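Local atomic coordinates of 4-oxalocrotonate tautomerase family enzyme (Burkholderia sp. RPE67, PDB entry 6VVM), a protein that belongs to the tautomerase family, with two beta-alpha-beta units fused in one chain, and assembles here as a trimer. Residues 60-65 with 97-102. Numbering follows the deposited sequence.
Sequences ALPVII and QSTRVM
Met102 starts with CG set opposite its own carbonyl carbon (chi1 -75°) and then bends twice more, which carries its thioether across to Val63 and Ile65. SD comes to 4.2 Å from Val63 CG1, and the terminal CE stops 4.1 Å from Ile65 CG1. On the other face of the sheet, Ile64 has an unusual second torsion (chi2 97°) that swings CD1 back toward the neighbouring strand, 3.3 Å from Arg100 O, with CG2 of Val101 beyond at 4.1 Å from the same methyl. Between these two faces the backbones pair as a parallel sheet. Ile64 works with both of its backbone polar atoms: its N gives a bond to Arg100 O at 2.8 Å, and its O takes one from Met102 N, also 2.8 Å, so that Ile64 spans Val101. One step earlier, Arg100 N reaches Pro62 O at 3.1 Å, and Arg100 in turn spans Val63. The segments 63-65 and 100-102, running 16° apart, belong to strands 63-69 and 100-106 of a beta-alpha-beta unit, with helix 74-92 making the crossover. That helix packs on the Ile64 and Val101 face, where Ser88 touches Ile64 and Ser85 touches Val101. Pro62, behind a cis peptide bond, brings its ring CG to 3.8 Å from Thr99 CG2, just ahead of the strands. The hydroxyls of Ser98 and Thr99 turn back to the chain before them, bonding to Ser95 O and Leu96 O. Arg100 packs its CB on Val63 CG2, but its chain then leads away to the second subunit, where NE bonds to Ala60 O of that chain while Arg100 and Val101 pair antiparallel with one of its strands, carrying the sheet across the interface.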
ATOM      1  N   ALA A  60       1.836  -2.397  17.500  1.00 26.11           N
ATOM      2  CA  ALA A  60       2.304  -1.516  16.438  1.00 26.32           C
ATOM      3  C   ALA A  60       1.157  -0.858  15.691  1.00 29.73           C
ATOM      4  O   ALA A  60       1.361   0.183  15.058  1.00 25.23           O
ATOM      5  CB  ALA A  60       3.163  -2.288  15.441  1.00 27.39           C
ATOM      6  N   LEU A  61      -0.026  -1.455  15.745  1.00 25.54           N
ATOM      7  CA  LEU A  61      -1.206  -1.063  15.005  1.00 23.46           C
ATOM      8  C   LEU A  61      -2.142  -0.284  15.916  1.00 24.62           C
ATOM      9  O   LEU A  61      -2.045  -0.380  17.143  1.00 30.64           O
ATOM     10  CB  LEU A  61      -1.889  -2.317  14.445  1.00 25.64           C
ATOM     11  CG  LEU A  61      -0.895  -3.137  13.588  1.00 26.37           C
ATOM     12  CD1 LEU A  61      -1.566  -4.268  12.840  1.00 26.88           C
ATOM     13  CD2 LEU A  61      -0.134  -2.255  12.614  1.00 25.89           C
ATOM     14  N   PRO A  62      -3.076   0.500  15.354  1.00 27.38           N
ATOM     15  CA  PRO A  62      -3.388   0.583  13.915  1.00 25.18           C
ATOM     16  C   PRO A  62      -2.632   1.637  13.098  1.00 24.28           C
ATOM     17  O   PRO A  62      -2.301   2.708  13.591  1.00 24.22           O
ATOM     18  CB  PRO A  62      -4.882   0.904  13.912  1.00 22.90           C
ATOM     19  CG  PRO A  62      -5.092   1.712  15.157  1.00 22.26           C
ATOM     20  CD  PRO A  62      -3.995   1.327  16.161  1.00 24.31           C
ATOM     21  N   VAL A  63      -2.378   1.306  11.835  1.00 22.55           N
ATOM     22  CA  VAL A  63      -1.811   2.228  10.860  1.00 24.00           C
ATOM     23  C   VAL A  63      -2.852   2.426   9.767  1.00 21.88           C
ATOM     24  O   VAL A  63      -3.340   1.453   9.185  1.00 25.23           O
ATOM     25  CB  VAL A  63      -0.492   1.700  10.276  1.00 24.96           C
ATOM     26  CG1 VAL A  63      -0.022   2.596   9.119  1.00 25.93           C
ATOM     27  CG2 VAL A  63       0.571   1.600  11.381  1.00 24.45           C
ATOM     28  N   ILE A  64      -3.221   3.674   9.513  1.00 25.35           N
ATOM     29  CA  ILE A  64      -4.222   3.994   8.501  1.00 22.01           C
ATOM     30  C   ILE A  64      -3.530   4.722   7.363  1.00 24.65           C
ATOM     31  O   ILE A  64      -2.899   5.764   7.579  1.00 25.06           O
ATOM     32  CB  ILE A  64      -5.367   4.845   9.071  1.00 24.15           C
ATOM     33  CG1 ILE A  64      -6.008   4.186  10.300  1.00 25.59           C
ATOM     34  CG2 ILE A  64      -6.416   5.048   7.996  1.00 22.94           C
ATOM     35  CD1 ILE A  64      -5.473   4.697  11.666  1.00 28.14           C
ATOM     36  N   ILE A  65      -3.653   4.185   6.151  1.00 20.59           N
ATOM     37  CA  ILE A  65      -3.220   4.875   4.948  1.00 22.61           C
ATOM     38  C   ILE A  65      -4.456   5.418   4.253  1.00 24.67           C
ATOM     39  O   ILE A  65      -5.410   4.669   3.995  1.00 23.07           O
ATOM     40  CB  ILE A  65      -2.428   3.940   4.022  1.00 21.24           C
ATOM     41  CG1 ILE A  65      -1.198   3.399   4.754  1.00 25.49           C
ATOM     42  CG2 ILE A  65      -2.047   4.649   2.728  1.00 26.80           C
ATOM     43  CD1 ILE A  65      -0.541   2.215   4.058  1.00 31.02           C
ATOM     44  N   GLN A  97      -2.722   7.310  21.337  1.00 26.67           N
ATOM     45  CA  GLN A  97      -1.287   7.467  21.149  1.00 29.07           C
ATOM     46  C   GLN A  97      -0.697   6.399  20.229  1.00 27.95           C
ATOM     47  O   GLN A  97       0.331   6.644  19.592  1.00 27.90           O
ATOM     48  CB  GLN A  97      -0.599   7.443  22.528  1.00 27.01           C
ATOM     49  CG  GLN A  97      -0.782   8.721  23.352  1.00 34.36           C
ATOM     50  CD  GLN A  97      -2.075   8.762  24.178  1.00 36.47           C
ATOM     51  OE1 GLN A  97      -2.997   7.967  23.966  1.00 36.79           O
ATOM     52  NE2 GLN A  97      -2.145   9.706  25.123  1.00 34.43           N
ATOM     53  N   SER A  98      -1.346   5.240  20.113  1.00 29.03           N
ATOM     54  CA  SER A  98      -0.858   4.148  19.286  1.00 30.11           C
ATOM     55  C   SER A  98      -1.219   4.282  17.809  1.00 28.85           C
ATOM     56  O   SER A  98      -0.709   3.497  17.006  1.00 27.77           O
ATOM     57  CB  SER A  98      -1.404   2.818  19.816  1.00 31.78           C
ATOM     58  OG  SER A  98      -2.809   2.727  19.581  1.00 31.75           O
ATOM     59  N   THR A  99      -2.071   5.238  17.420  1.00 24.66           N
ATOM     60  CA  THR A  99      -2.549   5.312  16.043  1.00 24.56           C
ATOM     61  C   THR A  99      -1.592   6.103  15.152  1.00 27.67           C
ATOM     62  O   THR A  99      -0.997   7.103  15.572  1.00 26.64           O
ATOM     63  CB  THR A  99      -3.946   5.941  15.973  1.00 25.19           C
ATOM     64  OG1 THR A  99      -3.883   7.284  16.450  1.00 25.37           O
ATOM     65  CG2 THR A  99      -4.974   5.149  16.818  1.00 23.78           C
ATOM     66  N   ARG A 100      -1.455   5.638  13.911  1.00 23.78           N
ATOM     67  CA  ARG A 100      -0.650   6.273  12.876  1.00 25.17           C
ATOM     68  C   ARG A 100      -1.517   6.519  11.656  1.00 24.79           C
ATOM     69  O   ARG A 100      -2.292   5.644  11.266  1.00 26.25           O
ATOM     70  CB  ARG A 100       0.539   5.384  12.457  1.00 27.63           C
ATOM     71  CG  ARG A 100       1.541   5.073  13.543  1.00 32.13           C
ATOM     72  CD  ARG A 100       2.128   6.341  14.083  1.00 32.69           C
ATOM     73  NE  ARG A 100       3.440   6.158  14.716  1.00 39.82           N
ATOM     74  CZ  ARG A 100       3.640   5.501  15.857  1.00 40.46           C
ATOM     75  NH1 ARG A 100       4.857   5.428  16.377  1.00 40.82           N
ATOM     76  NH2 ARG A 100       2.628   4.912  16.478  1.00 37.23           N
ATOM     77  N   VAL A 101      -1.370   7.694  11.039  1.00 21.87           N
ATOM     78  CA  VAL A 101      -2.060   8.012   9.792  1.00 22.91           C
ATOM     79  C   VAL A 101      -1.044   8.496   8.769  1.00 22.40           C
ATOM     80  O   VAL A 101      -0.188   9.331   9.079  1.00 24.19           O
ATOM     81  CB  VAL A 101      -3.157   9.083   9.987  1.00 21.51           C
ATOM     82  CG1 VAL A 101      -3.776   9.461   8.622  1.00 24.38           C
ATOM     83  CG2 VAL A 101      -4.218   8.582  10.965  1.00 22.42           C
ATOM     84  N   MET A 102      -1.160   7.994   7.541  1.00 21.73           N
ATOM     85  CA  MET A 102      -0.318   8.447   6.443  1.00 22.20           C
ATOM     86  C   MET A 102      -1.195   8.764   5.243  1.00 21.83           C
ATOM     87  O   MET A 102      -1.986   7.921   4.800  1.00 25.08           O
ATOM     88  CB  MET A 102       0.735   7.385   6.088  1.00 22.02           C
ATOM     89  CG  MET A 102       1.856   7.303   7.091  1.00 33.46           C
ATOM     90  SD  MET A 102       2.373   5.615   7.450  1.00 50.40           S
ATOM     91  CE  MET A 102       2.512   4.839   5.839  1.00 31.47           C
TER
HETATM   92  O   HOH W   1      -2.661  -0.118  19.467  1.00 32.16           O